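Local coordinates for protein putative isocitrate dehydrogenase, NAD-dependent (Methylococcus capsulatus, PDB 6LKY) that probably catalyses the NAD-dependent oxidative decarboxylation of isocitrate to 2-oxoglutarate, with magnesium as the likely cofactor, at residues 93-98 with 232-237; 113-118 with 155-160; 183-188 with 224-229; 202-205 with 211-214. The protein carries 1 engineered substitution. One frame throughout, in Å; residues are numbered along the deposited sequence.

Contact 1: 93-98 with 232-237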
# COMPACT_ATOMS: atom_id res chain seq x y z
N ASN A 93 -0.84 -0.34 -17.55
CA ASN A 93 -1.15 0.95 -16.94
C ASN A 93 0.19 1.56 -16.52
O ASN A 93 0.84 1.04 -15.61
CB ASN A 93 -2.11 0.78 -15.77
CG ASN A 93 -2.73 2.09 -15.28
OD1 ASN A 93 -2.17 3.17 -15.45
ND2 ASN A 93 -3.92 1.99 -14.69
N VAL A 94 0.62 2.61 -17.21
CA VAL A 94 1.95 3.19 -17.07
C VAL A 94 1.81 4.51 -16.33
O VAL A 94 1.13 5.42 -16.81
CB VAL A 94 2.61 3.39 -18.45
CG1 VAL A 94 4.02 3.92 -18.31
CG2 VAL A 94 2.57 2.08 -19.26
N ARG A 95 2.43 4.60 -15.15
CA ARG A 95 2.29 5.76 -14.27
C ARG A 95 3.65 6.30 -13.83
O ARG A 95 4.26 5.76 -12.88
CB ARG A 95 1.44 5.39 -13.06
CG ARG A 95 -0.01 5.15 -13.45
CD ARG A 95 -0.85 4.63 -12.31
NE ARG A 95 -2.26 4.65 -12.68
CZ ARG A 95 -3.26 4.64 -11.80
NH1 ARG A 95 -3.00 4.57 -10.50
NH2 ARG A 95 -4.50 4.67 -12.24
N PRO A 96 4.16 7.33 -14.52
CA PRO A 96 5.41 7.97 -14.09
C PRO A 96 5.21 8.87 -12.87
O PRO A 96 4.20 9.57 -12.75
CB PRO A 96 5.83 8.80 -15.31
CG PRO A 96 4.95 8.32 -16.47
CD PRO A 96 3.69 7.83 -15.82
N ALA A 97 6.17 8.82 -11.96
CA ALA A 97 6.25 9.73 -10.81
C ALA A 97 7.67 10.30 -10.80
O ALA A 97 8.62 9.61 -10.44
CB ALA A 97 5.92 9.02 -9.50
N ILE A 98 7.79 11.55 -11.26
CA ILE A 98 9.06 12.26 -11.37
C ILE A 98 8.91 13.61 -10.66
O ILE A 98 7.98 14.36 -10.96
CB ILE A 98 9.48 12.45 -12.83
CG1 ILE A 98 9.41 11.10 -13.56
CG2 ILE A 98 10.90 13.01 -12.93
CD1 ILE A 98 9.66 11.17 -15.03
N ILE A 232 -2.13 0.82 -5.47
CA ILE A 232 -1.71 1.33 -4.16
C ILE A 232 -0.34 2.00 -4.26
O ILE A 232 -0.12 3.10 -3.74
CB ILE A 232 -1.71 0.19 -3.13
CG1 ILE A 232 -3.14 -0.29 -2.84
CG2 ILE A 232 -1.02 0.62 -1.83
CD1 ILE A 232 -3.18 -1.58 -2.01
N LEU A 233 0.60 1.34 -4.93
CA LEU A 233 1.97 1.84 -5.01
C LEU A 233 2.06 3.12 -5.81
O LEU A 233 2.81 4.04 -5.45
CB LEU A 233 2.88 0.78 -5.63
CG LEU A 233 3.66 -0.17 -4.74
CD1 LEU A 233 3.28 -0.08 -3.27
CD2 LEU A 233 3.47 -1.57 -5.26
N SER A 234 1.30 3.21 -6.91
CA SER A 234 1.33 4.43 -7.71
C SER A 234 0.70 5.60 -6.95
O SER A 234 1.14 6.74 -7.12
CB SER A 234 0.66 4.20 -9.07
OG SER A 234 -0.73 3.95 -8.96
N ASP A 235 -0.30 5.34 -6.08
CA ASP A 235 -0.80 6.45 -5.26
C ASP A 235 0.19 6.85 -4.17
O ASP A 235 0.31 8.04 -3.83
CB ASP A 235 -2.14 6.09 -4.63
CG ASP A 235 -3.30 6.34 -5.57
OD1 ASP A 235 -3.04 6.41 -6.80
OD2 ASP A 235 -4.45 6.46 -5.09
N LEU A 236 0.90 5.88 -3.60
CA LEU A 236 1.99 6.19 -2.69
C LEU A 236 3.01 7.11 -3.39
O LEU A 236 3.44 8.13 -2.83
CB LEU A 236 2.63 4.88 -2.21
CG LEU A 236 3.54 4.77 -0.98
CD1 LEU A 236 3.89 3.31 -0.68
CD2 LEU A 236 4.82 5.58 -1.14
N ALA A 237 3.42 6.75 -4.61
CA ALA A 237 4.39 7.55 -5.36
C ALA A 237 3.85 8.96 -5.64
O ALA A 237 4.58 9.96 -5.51
CB ALA A 237 4.74 6.84 -6.67
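Arg95 and Ser234 meet where the central mixed sheet of the isocitrate/isopropylmalate dehydrogenase fold faces helix 227-240, beside a pocket that holds citrate, probably from the crystallisation liquor. Strand 93-98 and helix 232-237 run roughly the same way, their axes 25° apart and 8.9 Å from each other at closest approach. The Arg95 chain, extended from CG to NE, reaches across to the helix, and its NH1 donates to Ser234 OG over 2.8 Å with an N-H...O angle of 152°. The hydroxyl lies at the guanidinium edge, close to the plane. Ser234 CB packs 3.6 Å from Arg95 CD. With chi1 at 67°, Ser234 OG also hydrogen-bonds to the carbonyl oxygens of Gly230 and Asp231 in its own helix. Arg95 NE makes a weak bond of 3.1 Å to Asn93 OD1, which sits off the guanidinium plane, so within the two segments the group is held mainly by the serine. Asp235 OD1 stands obliquely to it, 4.1 Å from Arg95 NH1, beyond a salt bridge. One helical turn on from Ser234, Ala237 CB meets Ala97 CB at 3.8 Å; two such small side chains let helix and strand come close. Arg95 NH2 hydrogen-bonds to citrate, which Arg116 binds too. Two neighbouring arginines hydrogen-bonded to a tricarboxylate are consistent with the isocitrate pocket of this dehydrogenase family.

Contact 2: 113-118 with 155-160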
# COMPACT_ATOMS: atom_id res chain seq x y z
N VAL A 113 8.73 4.74 -12.54
CA VAL A 113 7.56 4.46 -13.37
C VAL A 113 6.93 3.15 -12.89
O VAL A 113 7.61 2.12 -12.86
CB VAL A 113 7.91 4.39 -14.86
CG1 VAL A 113 6.64 4.11 -15.69
CG2 VAL A 113 8.59 5.69 -15.33
N THR A 114 5.65 3.20 -12.54
CA THR A 114 4.90 1.99 -12.20
C THR A 114 4.23 1.43 -13.44
O THR A 114 3.54 2.15 -14.17
CB THR A 114 3.85 2.27 -11.11
OG1 THR A 114 4.51 2.69 -9.91
CG2 THR A 114 3.06 1.01 -10.79
N VAL A 115 4.45 0.15 -13.70
CA VAL A 115 3.79 -0.60 -14.76
C VAL A 115 2.86 -1.60 -14.08
O VAL A 115 3.32 -2.63 -13.55
CB VAL A 115 4.82 -1.27 -15.68
CG1 VAL A 115 4.14 -2.09 -16.77
CG2 VAL A 115 5.74 -0.20 -16.30
N ARG A 116 1.57 -1.31 -14.12
CA ARG A 116 0.54 -2.07 -13.41
C ARG A 116 -0.25 -2.88 -14.42
O ARG A 116 -0.77 -2.34 -15.40
CB ARG A 116 -0.38 -1.13 -12.60
CG ARG A 116 -1.88 -1.38 -12.84
CD ARG A 116 -2.79 -1.19 -11.64
NE ARG A 116 -3.40 0.12 -11.62
CZ ARG A 116 -4.65 0.40 -11.26
NH1 ARG A 116 -5.52 -0.55 -10.92
NH2 ARG A 116 -5.05 1.66 -11.29
N GLU A 117 -0.31 -4.19 -14.18
CA GLU A 117 -1.24 -5.04 -14.90
C GLU A 117 -2.66 -4.51 -14.72
O GLU A 117 -3.09 -4.20 -13.61
CB GLU A 117 -1.14 -6.49 -14.40
CG GLU A 117 -1.67 -7.53 -15.39
CD GLU A 117 -3.18 -7.47 -15.58
OE1 GLU A 117 -3.91 -7.36 -14.56
OE2 GLU A 117 -3.65 -7.52 -16.75
N ASN A 118 -3.38 -4.40 -15.82
CA ASN A 118 -4.54 -3.54 -15.88
C ASN A 118 -5.84 -4.28 -16.12
O ASN A 118 -6.89 -3.63 -16.16
CB ASN A 118 -4.34 -2.49 -16.99
CG ASN A 118 -4.88 -1.12 -16.63
OD1 ASN A 118 -5.04 -0.77 -15.46
ND2 ASN A 118 -5.11 -0.31 -17.66
N ARG A 155 6.79 -8.44 -19.94
CA ARG A 155 7.51 -8.04 -21.14
C ARG A 155 7.32 -6.56 -21.44
O ARG A 155 8.27 -5.88 -21.85
CB ARG A 155 7.07 -8.88 -22.35
CG ARG A 155 7.49 -10.33 -22.27
CD ARG A 155 7.64 -10.94 -23.65
NE ARG A 155 8.34 -12.22 -23.56
CZ ARG A 155 7.72 -13.39 -23.51
NH1 ARG A 155 6.39 -13.43 -23.57
NH2 ARG A 155 8.42 -14.51 -23.43
N TYR A 156 6.10 -6.03 -21.24
CA TYR A 156 5.90 -4.60 -21.45
C TYR A 156 6.82 -3.79 -20.55
O TYR A 156 7.38 -2.78 -20.98
CB TYR A 156 4.45 -4.18 -21.21
CG TYR A 156 4.22 -2.70 -21.54
CD1 TYR A 156 4.63 -1.70 -20.68
CD2 TYR A 156 3.62 -2.33 -22.74
CE1 TYR A 156 4.46 -0.37 -20.99
CE2 TYR A 156 3.43 -1.00 -23.06
CZ TYR A 156 3.86 -0.03 -22.18
OH TYR A 156 3.68 1.31 -22.48
N ALA A 157 6.97 -4.21 -19.28
CA ALA A 157 7.83 -3.45 -18.37
C ALA A 157 9.28 -3.46 -18.84
O ALA A 157 9.96 -2.43 -18.83
CB ALA A 157 7.71 -4.00 -16.94
N PHE A 158 9.79 -4.63 -19.26
CA PHE A 158 11.18 -4.68 -19.74
C PHE A 158 11.36 -3.89 -21.04
O PHE A 158 12.35 -3.15 -21.19
CB PHE A 158 11.62 -6.13 -19.93
CG PHE A 158 12.03 -6.80 -18.64
CD1 PHE A 158 13.26 -6.54 -18.07
CD2 PHE A 158 11.19 -7.70 -18.02
CE1 PHE A 158 13.65 -7.17 -16.91
CE2 PHE A 158 11.57 -8.33 -16.84
CZ PHE A 158 12.80 -8.07 -16.29
N ASP A 159 10.44 -4.05 -22.00
CA ASP A 159 10.51 -3.29 -23.25
C ASP A 159 10.45 -1.79 -22.97
O ASP A 159 11.18 -1.01 -23.60
CB ASP A 159 9.38 -3.68 -24.20
CG ASP A 159 9.52 -5.09 -24.73
OD1 ASP A 159 10.60 -5.68 -24.56
OD2 ASP A 159 8.54 -5.62 -25.31
N TYR A 160 9.61 -1.38 -22.02
CA TYR A 160 9.52 0.03 -21.67
C TYR A 160 10.82 0.52 -21.07
O TYR A 160 11.28 1.62 -21.39
CB TYR A 160 8.36 0.27 -20.70
CG TYR A 160 8.26 1.70 -20.19
CD1 TYR A 160 9.02 2.14 -19.10
CD2 TYR A 160 7.42 2.62 -20.81
CE1 TYR A 160 8.94 3.46 -18.65
CE2 TYR A 160 7.32 3.92 -20.37
CZ TYR A 160 8.08 4.34 -19.30
OH TYR A 160 7.96 5.63 -18.87
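The hydroxyl oxygen of Tyr160 lodges against both methyls of Val113, with OH 3.6 Å from CG2 and 3.8 Å from CG1 of that valine. No hydrogen bond joins the two segments; the contact is van der Waals packing. Tyr160 and Val113 cross at about a right angle, and the ring also touches the valine along one side, its CE1 3.8 Å from Val113 CG1. On the next turn back, Val115 CG1 settles between two helix residues, 4.0 Å from Tyr156 CD1 and 4.1 Å from Ala157 CB. That branch is directed there because it stands trans to the valine's own backbone N (chi1 178°). Ala157, with no more than a methyl, marks the closest backbone approach: its CA is 6.1 Å from that of Val115. The two tyrosines, one turn apart, both leave the helix with CG trans to N and reach down to the strand on the same side of Ala157. They also cover Val94 of the adjoining strand, while Ile153 continues the packing on Val115. Strand 113-117 and helix 155-160 run nearly antiparallel, 157° between directions. Alternate residues of the strand turn to opposite faces: Val113 and Val115 toward the helix, Arg116 to the other side, where it hydrogen-bonds to Asn227 and to citrate. An amphipathic strand with a helix laid over its apolar face is the standard layering of the alpha/beta fold in isocitrate and isopropylmalate dehydrogenases.

Contact 3: 183-188 with 224-229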
# COMPACT_ATOMS: atom_id res chain seq x y z
N GLY A 183 2.69 -15.92 -6.72
CA GLY A 183 3.79 -16.84 -6.99
C GLY A 183 3.99 -17.12 -8.47
O GLY A 183 5.12 -17.16 -8.96
N LEU A 184 2.89 -17.34 -9.21
CA LEU A 184 2.99 -17.53 -10.65
C LEU A 184 3.48 -16.25 -11.34
O LEU A 184 4.33 -16.30 -12.24
CB LEU A 184 1.64 -17.96 -11.22
CG LEU A 184 1.53 -18.22 -12.73
CD1 LEU A 184 2.43 -19.39 -13.14
CD2 LEU A 184 0.08 -18.49 -13.13
N PHE A 185 2.97 -15.09 -10.91
CA PHE A 185 3.47 -13.83 -11.44
C PHE A 185 4.99 -13.70 -11.25
O PHE A 185 5.73 -13.39 -12.20
CB PHE A 185 2.73 -12.67 -10.75
CG PHE A 185 3.02 -11.33 -11.33
CD1 PHE A 185 2.55 -10.98 -12.57
CD2 PHE A 185 3.74 -10.39 -10.60
CE1 PHE A 185 2.82 -9.73 -13.10
CE2 PHE A 185 4.01 -9.14 -11.12
CZ PHE A 185 3.54 -8.80 -12.37
N LEU A 186 5.48 -13.96 -10.04
CA LEU A 186 6.91 -13.88 -9.75
C LEU A 186 7.72 -14.87 -10.59
O LEU A 186 8.77 -14.53 -11.14
CB LEU A 186 7.14 -14.13 -8.26
CG LEU A 186 8.60 -14.18 -7.79
CD1 LEU A 186 9.32 -12.87 -8.11
CD2 LEU A 186 8.68 -14.48 -6.31
N GLU A 187 7.26 -16.12 -10.67
CA GLU A 187 7.97 -17.15 -11.43
C GLU A 187 8.09 -16.77 -12.90
O GLU A 187 9.16 -16.89 -13.51
CB GLU A 187 7.26 -18.49 -11.26
CG GLU A 187 7.82 -19.61 -12.11
CD GLU A 187 6.85 -20.77 -12.19
OE1 GLU A 187 6.50 -21.31 -11.11
OE2 GLU A 187 6.43 -21.13 -13.31
N ILE A 188 6.98 -16.30 -13.48
CA ILE A 188 7.02 -15.85 -14.87
C ILE A 188 7.98 -14.67 -15.03
O ILE A 188 8.74 -14.60 -16.01
CB ILE A 188 5.60 -15.53 -15.36
CG1 ILE A 188 4.82 -16.83 -15.54
CG2 ILE A 188 5.67 -14.72 -16.62
CD1 ILE A 188 3.32 -16.66 -15.68
N VAL A 224 7.13 -3.28 -11.73
CA VAL A 224 6.09 -4.02 -12.45
C VAL A 224 5.32 -4.84 -11.43
O VAL A 224 5.91 -5.49 -10.55
CB VAL A 224 6.66 -4.90 -13.58
CG1 VAL A 224 7.49 -6.06 -13.04
CG2 VAL A 224 5.52 -5.40 -14.49
N THR A 225 3.99 -4.78 -11.51
CA THR A 225 3.21 -5.44 -10.47
C THR A 225 1.79 -5.66 -10.96
O THR A 225 1.41 -5.27 -12.07
CB THR A 225 3.28 -4.64 -9.16
OG1 THR A 225 2.73 -5.43 -8.10
CG2 THR A 225 2.52 -3.34 -9.28
N THR A 226 1.01 -6.34 -10.12
CA THR A 226 -0.36 -6.69 -10.43
C THR A 226 -1.30 -5.53 -10.09
O THR A 226 -0.90 -4.51 -9.54
CB THR A 226 -0.73 -8.00 -9.72
OG1 THR A 226 -0.37 -7.93 -8.34
CG2 THR A 226 0.04 -9.18 -10.34
N ASN A 227 -2.58 -5.72 -10.42
CA ASN A 227 -3.55 -4.63 -10.53
C ASN A 227 -3.67 -3.83 -9.22
O ASN A 227 -3.40 -2.62 -9.18
CB ASN A 227 -4.89 -5.23 -10.97
CG ASN A 227 -5.68 -4.33 -11.93
OD1 ASN A 227 -5.70 -3.11 -11.76
ND2 ASN A 227 -6.31 -4.94 -12.94
N LEU A 228 -4.08 -4.49 -8.13
CA LEU A 228 -4.31 -3.76 -6.89
C LEU A 228 -3.01 -3.18 -6.33
O LEU A 228 -2.99 -2.06 -5.80
CB LEU A 228 -5.00 -4.65 -5.86
CG LEU A 228 -5.36 -3.96 -4.53
CD1 LEU A 228 -6.24 -2.75 -4.76
CD2 LEU A 228 -6.04 -4.91 -3.55
N PHE A 229 -1.92 -3.96 -6.36
CA PHE A 229 -0.65 -3.45 -5.85
C PHE A 229 -0.19 -2.25 -6.66
O PHE A 229 0.33 -1.28 -6.10
CB PHE A 229 0.42 -4.54 -5.88
CG PHE A 229 0.16 -5.69 -4.96
CD1 PHE A 229 -0.81 -5.62 -3.96
CD2 PHE A 229 0.88 -6.88 -5.11
CE1 PHE A 229 -1.06 -6.71 -3.11
CE2 PHE A 229 0.64 -7.98 -4.27
CZ PHE A 229 -0.33 -7.89 -3.27
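Phe185 carries the methyl of Thr226 on one ring face, CG2 lying 3.7 Å from the ring centroid and only 6° off its normal, a centred CH-pi contact. Thr226 CG2 is thus almost equally far from every ring carbon. The methyl gets there because it stands trans to the threonine's carbonyl carbon, OG1 occupying the slot between N and C (chi1 49°). The distal part of the ring reaches backbone: Phe185 CE2 is 3.8 Å from Thr225 CA, met obliquely, while Val224 O approaches at the ring edge, 4.2 Å from the same CE2. The joint lies at the C-terminal end of a parallel strand, 222-225, where the chain passes into helix 227-240; Thr226 holds the N-cap position but makes no capping bond with its side chain. Helix 181-193 presses its phenylalanine onto a strand-to-helix turn of the alpha/beta sheet, with Ser150, Ile153 and Ile154 of helix 147-163 and Leu171 lining the ring elsewhere. Thr225 points its side chain the other way, its OG1 hydrogen-bonded to Val172 O and in plane at the edge of the Phe229 ring. Beyond the turn, Leu228 packs on Phe229 of the second subunit, and Phe229 on that subunit's Leu228.

Contact 4: 202-205 with 211-214. With NAD (nicotinamide-adenine-dinucleotide), chain H.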
# COMPACT_ATOMS: atom_id res chain seq x y z
N ASP A 202 15.17 -7.33 -10.04
CA ASP A 202 14.97 -7.83 -8.69
C ASP A 202 13.48 -7.86 -8.34
O ASP A 202 12.62 -7.53 -9.16
CB ASP A 202 15.81 -7.02 -7.68
CG ASP A 202 15.43 -5.56 -7.61
OD1 ASP A 202 14.44 -5.13 -8.24
OD2 ASP A 202 16.15 -4.83 -6.91
N ASP A 203 13.17 -8.31 -7.12
CA ASP A 203 11.79 -8.45 -6.68
C ASP A 203 11.66 -8.03 -5.21
O ASP A 203 12.61 -8.14 -4.43
CB ASP A 203 11.29 -9.89 -6.90
CG ASP A 203 11.92 -10.89 -5.94
OD1 ASP A 203 11.33 -11.12 -4.86
OD2 ASP A 203 13.00 -11.44 -6.25
N ARG A 204 10.47 -7.56 -4.85
CA ARG A 204 10.21 -7.09 -3.49
C ARG A 204 8.82 -7.53 -3.06
O ARG A 204 7.88 -7.54 -3.87
CB ARG A 204 10.31 -5.57 -3.38
CG ARG A 204 11.71 -4.99 -3.52
CD ARG A 204 12.60 -5.40 -2.35
NE ARG A 204 13.91 -4.77 -2.42
CZ ARG A 204 14.98 -5.31 -3.00
NH1 ARG A 204 14.90 -6.49 -3.59
NH2 ARG A 204 16.14 -4.66 -2.99
N ILE A 205 8.69 -7.91 -1.79
CA ILE A 205 7.37 -8.12 -1.21
C ILE A 205 6.72 -6.77 -0.95
O ILE A 205 7.38 -5.81 -0.52
CB ILE A 205 7.45 -8.98 0.06
CG1 ILE A 205 8.26 -10.26 -0.24
CG2 ILE A 205 6.05 -9.39 0.52
CD1 ILE A 205 8.47 -11.18 0.98
N MET A 211 7.45 0.37 2.53
CA MET A 211 8.39 1.00 3.46
C MET A 211 9.57 1.63 2.71
O MET A 211 9.93 2.79 2.95
CB MET A 211 8.88 -0.03 4.48
CG MET A 211 10.02 0.44 5.41
SD MET A 211 11.65 0.36 4.61
CE MET A 211 11.85 -1.43 4.37
N GLN A 212 10.14 0.88 1.76
CA GLN A 212 11.30 1.36 1.02
C GLN A 212 10.94 2.57 0.16
O GLN A 212 11.74 3.51 0.04
CB GLN A 212 11.86 0.22 0.15
CG GLN A 212 12.72 -0.79 0.95
CD GLN A 212 12.87 -2.16 0.28
OE1 GLN A 212 12.70 -2.30 -0.93
NE2 GLN A 212 13.20 -3.19 1.08
N MET A 213 9.73 2.59 -0.39
CA MET A 213 9.31 3.74 -1.19
C MET A 213 9.19 4.99 -0.33
O MET A 213 9.56 6.09 -0.78
CB MET A 213 8.00 3.45 -1.90
CG MET A 213 8.14 2.48 -3.04
SD MET A 213 6.61 2.27 -3.97
CE MET A 213 6.51 3.92 -4.70
N VAL A 214 8.68 4.87 0.90
CA VAL A 214 8.60 6.11 1.67
C VAL A 214 9.97 6.55 2.21
O VAL A 214 10.19 7.74 2.44
CB VAL A 214 7.58 6.04 2.83
CG1 VAL A 214 6.17 5.83 2.30
CG2 VAL A 214 7.95 4.98 3.85
PA NAD H . 12.20 -7.86 5.91
O1A NAD H . 12.96 -9.06 6.40
O2A NAD H . 11.36 -7.21 7.01
O5B NAD H . 13.29 -6.85 5.34
C5B NAD H . 12.89 -5.62 4.75
C4B NAD H . 14.04 -4.62 4.87
O4B NAD H . 14.12 -4.14 6.23
C3B NAD H . 15.37 -5.31 4.57
O3B NAD H . 16.21 -4.47 3.78
C2B NAD H . 15.96 -5.54 5.95
O2B NAD H . 17.39 -5.51 6.05
C1B NAD H . 15.40 -4.41 6.80
N9A NAD H . 15.36 -5.01 8.14
C8A NAD H . 14.03 -5.31 8.67
N7A NAD H . 14.27 -5.47 10.13
C5A NAD H . 15.04 -4.24 10.40
C6A NAD H . 15.81 -4.04 11.71
N6A NAD H . 15.54 -5.09 12.70
N1A NAD H . 17.22 -3.79 11.35
C2A NAD H . 17.24 -2.70 10.37
N3A NAD H . 16.94 -3.19 9.02
C4A NAD H . 16.00 -4.30 9.24
O3 NAD H . 11.18 -8.24 4.75
PN NAD H . 11.45 -9.22 3.51
O1N NAD H . 12.88 -9.17 3.04
O2N NAD H . 10.48 -8.77 2.45
O5D NAD H . 11.06 -10.70 4.04
C5D NAD H . 12.02 -11.59 4.63
C4D NAD H . 11.29 -12.77 5.29
O4D NAD H . 10.60 -12.35 6.50
C3D NAD H . 10.24 -13.42 4.39
O3D NAD H . 10.39 -14.84 4.41
C2D NAD H . 8.91 -13.05 5.05
O2D NAD H . 7.93 -14.09 4.93
C1D NAD H . 9.27 -12.91 6.52
N1N NAD H . 8.29 -12.02 7.17
C2N NAD H . 8.24 -12.31 8.61
C3N NAD H . 7.70 -11.22 9.52
C7N NAD H . 7.14 -11.65 10.89
O7N NAD H . 7.60 -12.96 11.19
N7N NAD H . 5.70 -11.50 11.15
C4N NAD H . 7.14 -9.94 8.90
C5N NAD H . 7.51 -9.63 7.46
C6N NAD H . 8.36 -10.62 6.68
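The guanidinium of Arg204 takes the amide oxygen of Gln212 at its edge, and the two flat groups stand almost perpendicular, their planes 89° apart. Arg204 NE donates to Gln212 OE1 over 3.1 Å; the oxygen lies in the guanidinium plane, and the bond is bent, 138° at the hydrogen. Arg204 CD follows at 3.4 Å from the same Gln212 OE1. On another edge, Arg204 NH1 donates to Asp203 O over 2.9 Å, reaching that oxygen from above its carbonyl plane. Off the plane, Asp202 OD2 is 3.9 Å from Arg204 NH2, a long ion pair of charges alone. The arginine folds back over its own strand through a bend at chi2 (-67°), while the Gln212 chain runs out straight beyond CG to meet it. An acetate ion, probably from the crystallisation liquor, also lies beside the Arg204 side chain. On the flank of this bridge is NAD: Ile205 CD1 comes within 3.5 Å of its phosphate oxygen O2N, and Met211 CE within 3.9 Å of C4B on the adenosine ribose. Both residues belong to the dinucleotide pocket, which the second subunit completes with Asp268, Gly264 and Ala266, among others. Arg204 lies on strand 200-205, the outermost of the sheet on this side in the chain, paired with strand 168-173; helix 206-215 follows directly, and its Met213 and Val214 pack against helix 227-240.

All four contacts reach one mixed sheet. Contacts 1 and 2 share neighbouring strands, laced by Arg95 N to Thr114 O at 2.9 Å, and their centres are 12 Å apart; an arginine from each reaches the citrate site. Contact 3 adjoins contact 2 at 11 Å between centres, joined by Arg116 NH1 to Asn227 OD1 at 2.7 Å. Helix 227-240 serves contacts 1 and 3, and contact 4 packs on it through Ala237 CB to Met213 CE, 3.9 Å. Contact 4 touches an NAD whose pocket the second subunit completes. In contact 1 the side chain of Arg95 is about 5 Å from a bound NAD; in contact 3 the Thr225 side chain is about 14 Å from a bound NAD.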